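Long-range contact in autotransporter adhesin/invasin TibA (Escherichia coli, PDB 4Q1Q), which mediates adhesion to and invasion of human intestinal epithelial cells, drives bacterial aggregation through contacts between its own copies, and enhances biofilm formation: residues A[226-237]-A[245-256]. Sequence-based numbering, arbitrary orientation.
With 289 (D-glycero-alpha-D-manno-heptopyranose), chain B; 289 (D-glycero-alpha-D-manno-heptopyranose), chain C; 289 (D-glycero-alpha-D-manno-heptopyranose), chain T.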
loop_
_atom_site.group_PDB
_atom_site.type_symbol
_atom_site.label_atom_id
_atom_site.label_comp_id
_atom_site.label_asym_id
_atom_site.label_seq_id
_atom_site.Cartn_x
_atom_site.Cartn_y
_atom_site.Cartn_z
ATOM N N THR A 226 -8.647 -0.473 -19.364
ATOM C CA THR A 226 -7.335 -1.069 -19.180
ATOM C C THR A 226 -6.573 -0.923 -20.484
ATOM O O THR A 226 -7.168 -1.061 -21.551
ATOM C CB THR A 226 -7.446 -2.554 -18.812
ATOM O OG1 THR A 226 -8.252 -2.680 -17.635
ATOM C CG2 THR A 226 -6.057 -3.157 -18.578
ATOM N N THR A 227 -5.273 -0.655 -20.415
ATOM C CA THR A 227 -4.522 -0.581 -21.662
ATOM C C THR A 227 -3.457 -1.648 -21.570
ATOM O O THR A 227 -2.708 -1.680 -20.601
ATOM C CB THR A 227 -3.909 0.800 -21.995
ATOM O OG1 THR A 227 -4.959 1.699 -22.341
ATOM C CG2 THR A 227 -3.038 0.756 -23.243
ATOM N N VAL A 228 -3.452 -2.525 -22.571
ATOM C CA VAL A 228 -2.491 -3.619 -22.613
ATOM C C VAL A 228 -1.443 -3.309 -23.691
ATOM O O VAL A 228 -1.706 -3.358 -24.903
ATOM C CB VAL A 228 -3.149 -4.996 -22.843
ATOM C CG1 VAL A 228 -2.170 -6.103 -22.477
ATOM C CG2 VAL A 228 -4.433 -5.147 -22.038
ATOM N N TYR A 229 -0.260 -2.945 -23.210
ATOM C CA TYR A 229 0.828 -2.549 -24.091
ATOM C C TYR A 229 1.531 -3.837 -24.477
ATOM O O TYR A 229 1.372 -4.882 -23.839
ATOM C CB TYR A 229 1.800 -1.565 -23.434
ATOM C CG TYR A 229 1.212 -0.201 -23.127
ATOM C CD1 TYR A 229 0.929 0.714 -24.141
ATOM C CD2 TYR A 229 0.915 0.164 -21.816
ATOM C CE1 TYR A 229 0.352 1.943 -23.858
ATOM C CE2 TYR A 229 0.355 1.388 -21.521
ATOM C CZ TYR A 229 0.078 2.274 -22.544
ATOM O OH TYR A 229 -0.473 3.491 -22.213
ATOM N N SER A 230 2.309 -3.740 -25.546
ATOM C CA SER A 230 3.084 -4.865 -26.052
ATOM C C SER A 230 3.742 -5.679 -24.933
ATOM O O SER A 230 4.419 -5.130 -24.075
ATOM C CB SER A 230 4.134 -4.329 -27.030
ATOM O OG SER A 230 4.733 -5.348 -27.816
ATOM N N GLY A 231 3.529 -6.993 -24.930
ATOM C CA GLY A 231 4.027 -7.887 -23.893
ATOM C C GLY A 231 3.173 -7.963 -22.634
ATOM O O GLY A 231 3.492 -8.732 -21.718
ATOM N N GLY A 232 2.121 -7.151 -22.571
ATOM C CA GLY A 232 1.206 -7.171 -21.433
ATOM C C GLY A 232 0.099 -8.193 -21.636
ATOM O O GLY A 232 -0.249 -8.522 -22.766
ATOM N N ARG A 233 -0.504 -8.631 -20.538
ATOM C CA ARG A 233 -1.651 -9.524 -20.619
ATOM C C ARG A 233 -2.653 -9.193 -19.537
ATOM O O ARG A 233 -2.292 -9.156 -18.372
ATOM C CB ARG A 233 -1.224 -10.988 -20.443
ATOM C CG ARG A 233 -2.364 -11.955 -20.743
ATOM C CD ARG A 233 -1.937 -13.406 -20.905
ATOM N NE ARG A 233 -1.375 -13.882 -19.646
ATOM C CZ ARG A 233 -0.145 -14.363 -19.489
ATOM N NH1 ARG A 233 0.677 -14.493 -20.524
ATOM N NH2 ARG A 233 0.249 -14.739 -18.278
ATOM N N GLN A 234 -3.906 -8.999 -19.927
ATOM C CA GLN A 234 -5.027 -9.076 -19.010
ATOM C C GLN A 234 -5.579 -10.499 -19.087
ATOM O O GLN A 234 -5.965 -10.930 -20.174
ATOM C CB GLN A 234 -6.109 -8.122 -19.488
ATOM C CG GLN A 234 -7.318 -7.996 -18.596
ATOM C CD GLN A 234 -8.202 -6.843 -19.055
ATOM O OE1 GLN A 234 -8.634 -6.804 -20.197
ATOM N NE2 GLN A 234 -8.421 -5.875 -18.183
ATOM N N HIS A 235 -5.606 -11.212 -17.963
ATOM C CA HIS A 235 -6.107 -12.590 -17.910
ATOM C C HIS A 235 -7.431 -12.650 -17.148
ATOM O O HIS A 235 -7.467 -12.352 -15.958
ATOM C CB HIS A 235 -5.063 -13.512 -17.266
ATOM C CG HIS A 235 -5.142 -14.938 -17.725
ATOM N ND1 HIS A 235 -4.053 -15.609 -18.239
ATOM C CD2 HIS A 235 -6.194 -15.785 -17.838
ATOM C CE1 HIS A 235 -4.421 -16.823 -18.610
ATOM N NE2 HIS A 235 -5.717 -16.954 -18.387
ATOM N N VAL A 236 -8.514 -13.025 -17.823
ATOM C CA VAL A 236 -9.835 -13.052 -17.207
ATOM C C VAL A 236 -10.296 -14.491 -16.948
ATOM O O VAL A 236 -10.355 -15.289 -17.881
ATOM C CB VAL A 236 -10.881 -12.366 -18.092
ATOM C CG1 VAL A 236 -12.150 -12.147 -17.273
ATOM C CG2 VAL A 236 -10.350 -11.046 -18.644
ATOM N N TYR A 237 -10.650 -14.801 -15.702
ATOM C CA TYR A 237 -11.004 -16.164 -15.319
ATOM C C TYR A 237 -12.517 -16.215 -15.173
ATOM O O TYR A 237 -13.210 -15.222 -15.427
ATOM C CB TYR A 237 -10.304 -16.620 -14.041
ATOM C CG TYR A 237 -8.821 -16.695 -14.239
ATOM C CD1 TYR A 237 -8.039 -15.567 -14.070
ATOM C CD2 TYR A 237 -8.201 -17.893 -14.562
ATOM C CE1 TYR A 237 -6.669 -15.617 -14.240
ATOM C CE2 TYR A 237 -6.833 -17.963 -14.726
ATOM C CZ TYR A 237 -6.080 -16.820 -14.561
ATOM O OH TYR A 237 -4.722 -16.858 -14.750
ATOM N N THR A 245 -11.230 -2.420 -22.572
ATOM C CA THR A 245 -9.839 -2.814 -22.654
ATOM C C THR A 245 -9.383 -2.455 -24.064
ATOM O O THR A 245 -10.018 -2.793 -25.065
ATOM C CB THR A 245 -9.673 -4.323 -22.419
ATOM O OG1 THR A 245 -10.148 -4.643 -21.111
ATOM C CG2 THR A 245 -8.227 -4.736 -22.501
ATOM N N THR A 246 -8.207 -1.854 -24.142
ATOM C CA THR A 246 -7.566 -1.691 -25.434
ATOM C C THR A 246 -6.324 -2.585 -25.449
ATOM O O THR A 246 -5.531 -2.619 -24.504
ATOM C CB THR A 246 -7.280 -0.200 -25.738
ATOM O OG1 THR A 246 -7.056 -0.041 -27.144
ATOM C CG2 THR A 246 -6.056 0.280 -25.002
ATOM N N ILE A 247 -6.202 -3.355 -26.525
ATOM C CA ILE A 247 -5.072 -4.261 -26.683
ATOM C C ILE A 247 -4.252 -3.738 -27.855
ATOM O O ILE A 247 -4.680 -3.796 -29.012
ATOM C CB ILE A 247 -5.462 -5.730 -26.967
ATOM C CG1 ILE A 247 -6.550 -6.192 -25.996
ATOM C CG2 ILE A 247 -4.250 -6.650 -26.869
ATOM C CD1 ILE A 247 -7.951 -6.114 -26.554
ATOM N N THR A 248 -3.062 -3.276 -27.495
ATOM C CA THR A 248 -2.126 -2.703 -28.432
ATOM C C THR A 248 -1.357 -3.846 -29.065
ATOM O O THR A 248 -1.191 -4.931 -28.503
ATOM C CB THR A 248 -1.134 -1.741 -27.751
ATOM O OG1 THR A 248 -0.201 -2.482 -26.950
ATOM C CG2 THR A 248 -1.879 -0.694 -26.910
ATOM N N SER A 249 -0.899 -3.555 -30.273
ATOM C CA SER A 249 -0.028 -4.449 -31.009
ATOM C C SER A 249 0.966 -5.099 -30.065
ATOM O O SER A 249 1.729 -4.401 -29.404
ATOM C CB SER A 249 0.720 -3.657 -32.074
ATOM O OG SER A 249 1.121 -4.537 -33.103
ATOM N N GLY A 250 0.946 -6.426 -29.980
ATOM C CA GLY A 250 1.890 -7.142 -29.132
ATOM C C GLY A 250 1.367 -7.398 -27.726
ATOM O O GLY A 250 2.037 -8.050 -26.923
ATOM N N GLY A 251 0.179 -6.896 -27.410
ATOM C CA GLY A 251 -0.417 -7.149 -26.097
ATOM C C GLY A 251 -1.424 -8.278 -26.162
ATOM O O GLY A 251 -1.750 -8.721 -27.263
HETATM N N MSE A 252 -1.941 -8.709 -25.014
HETATM C CA MSE A 252 -2.925 -9.794 -24.987
HETATM C C MSE A 252 -4.015 -9.738 -23.959
HETATM O O MSE A 252 -3.781 -9.477 -22.778
HETATM C CB MSE A 252 -2.183 -11.082 -24.681
HETATM C CG MSE A 252 -3.082 -12.258 -25.072
HETATM SE SE MSE A 252 -2.051 -13.888 -24.684
HETATM C CE MSE A 252 -1.015 -13.989 -26.362
ATOM N N LEU A 253 -5.228 -9.998 -24.440
ATOM C CA LEU A 253 -6.355 -10.284 -23.563
ATOM C C LEU A 253 -6.644 -11.779 -23.702
ATOM O O LEU A 253 -6.885 -12.300 -24.791
ATOM C CB LEU A 253 -7.565 -9.431 -23.933
ATOM C CG LEU A 253 -8.945 -9.880 -23.448
ATOM C CD1 LEU A 253 -8.981 -9.612 -21.953
ATOM C CD2 LEU A 253 -10.036 -9.151 -24.217
ATOM N N GLN A 254 -6.587 -12.483 -22.580
ATOM C CA GLN A 254 -6.983 -13.885 -22.574
ATOM C C GLN A 254 -8.171 -14.139 -21.667
ATOM O O GLN A 254 -8.157 -13.845 -20.471
ATOM C CB GLN A 254 -5.793 -14.689 -22.098
ATOM C CG GLN A 254 -5.968 -16.182 -22.302
ATOM C CD GLN A 254 -4.683 -16.909 -21.985
ATOM O OE1 GLN A 254 -3.650 -16.306 -21.679
ATOM N NE2 GLN A 254 -4.755 -18.223 -22.026
ATOM N N VAL A 255 -9.229 -14.679 -22.257
ATOM C CA VAL A 255 -10.463 -14.893 -21.518
ATOM C C VAL A 255 -10.713 -16.393 -21.389
ATOM O O VAL A 255 -10.821 -17.105 -22.379
ATOM C CB VAL A 255 -11.637 -14.191 -22.222
ATOM C CG1 VAL A 255 -12.934 -14.302 -21.430
ATOM C CG2 VAL A 255 -11.284 -12.726 -22.450
ATOM N N GLU A 256 -10.767 -16.892 -20.165
ATOM C CA GLU A 256 -11.052 -18.307 -19.960
ATOM C C GLU A 256 -12.549 -18.528 -20.054
ATOM O O GLU A 256 -13.339 -17.586 -19.968
ATOM C CB GLU A 256 -10.616 -18.788 -18.580
ATOM C CG GLU A 256 -9.191 -18.435 -18.219
ATOM C CD GLU A 256 -8.194 -19.398 -18.837
ATOM O OE1 GLU A 256 -6.985 -19.259 -18.550
ATOM O OE2 GLU A 256 -8.634 -20.291 -19.596
HETATM O O7 289 B . 10.105 -5.790 -25.610
HETATM C C7 289 B . 9.418 -4.652 -25.075
HETATM C C6 289 B . 7.954 -4.460 -25.482
HETATM O O6 289 B . 7.797 -3.128 -25.996
HETATM C C5 289 B . 7.281 -5.405 -26.489
HETATM O O5 289 B . 6.971 -4.694 -27.690
HETATM C C1 289 B . 5.916 -5.369 -28.379
HETATM C C2 289 B . 6.346 -6.724 -28.950
HETATM O O2 289 B . 7.151 -6.638 -30.137
HETATM C C3 289 B . 7.017 -7.513 -27.825
HETATM O O3 289 B . 7.724 -8.642 -28.350
HETATM C C4 289 B . 7.961 -6.691 -26.956
HETATM O O4 289 B . 8.253 -7.542 -25.850
HETATM O O7 289 C . 5.839 -2.456 -30.353
HETATM C C7 289 C . 4.703 -2.875 -31.121
HETATM C C6 289 C . 5.144 -3.790 -32.263
HETATM O O6 289 C . 6.347 -4.485 -31.911
HETATM C C5 289 C . 4.047 -4.783 -32.633
HETATM O O5 289 C . 3.137 -4.080 -33.484
HETATM C C1 289 C . 2.065 -4.917 -33.913
HETATM C C2 289 C . 2.575 -6.069 -34.767
HETATM O O2 289 C . 3.288 -5.578 -35.904
HETATM C C3 289 C . 3.461 -6.911 -33.857
HETATM O O3 289 C . 3.947 -8.053 -34.571
HETATM C C4 289 C . 4.589 -6.036 -33.318
HETATM O O4 289 C . 5.346 -6.830 -32.398
HETATM O O7 289 T . -11.437 -17.963 -6.527
HETATM C C7 289 T . -10.877 -16.876 -7.270
HETATM C C6 289 T . -9.379 -17.115 -7.377
HETATM O O6 289 T . -9.067 -18.449 -6.971
HETATM C C5 289 T . -8.860 -16.898 -8.790
HETATM O O5 289 T . -8.189 -15.649 -8.638
HETATM C C1 289 T . -7.929 -15.024 -9.877
HETATM C C2 289 T . -6.915 -15.906 -10.583
HETATM O O2 289 T . -5.692 -15.839 -9.845
HETATM C C3 289 T . -7.446 -17.331 -10.725
HETATM O O3 289 T . -6.453 -18.169 -11.337
HETATM C C4 289 T . -7.856 -17.883 -9.373
HETATM O O4 289 T . -8.374 -19.193 -9.623
#
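A chi1 of -152° puts CG of H235 trans to the backbone N, and the imidazole stands off the face that H235 shares with Q254, while E256, bent at chi2 (-81°), swings its carboxylate back to meet it. H235 NE2 donates to E256 OE1 at 2.6 Å, close to the ring plane but on the anti side of OE1 and 33° out of the carboxylate plane. Imidazole suits the place because its flat faces are used too: Q254 CB sits over one, 4.2 Å from the ring centroid in a CH-pi contact, and Y237 OH over the other, which should hold the ring's rotation. On the other side of the sheet Q234, extended to its amide, accepts from T245 OG1 through OE1 at 2.8 Å, in the amide plane and on a lone pair. This pair joins the two strand runs across the buried interior, where V228, V236 and L253 supply apolar bulk.

At the turns, T248 grips V228 O twice, by its backbone N and by OG1 at 2.7 Å. The type II turns Y229–G232 and T248–G251 stack, G231 N donating to G250 O at 2.7 Å; the positive phi of G231 and G250 favours glycine there. S230 and S249 point their OG outward, each joined to C1 of a heptose by a glycosidic bond, so successive turns present sugars side by side.

Parallel pairing in register, 226-228 on 245-247 and 233-236 on 252-255 (axes 4.8 and 4.7 Å apart), marks consecutive coils of a right-handed beta-helix, here in the passenger part of the autotransporter. The Q234 amide continues the interior row by donating to Q215, and the Y229 ring meets that of Y210 nearly parallel. Strand 214-217 flanks 233-236 in the preceding coil, and strand 271-273 follows 252-255.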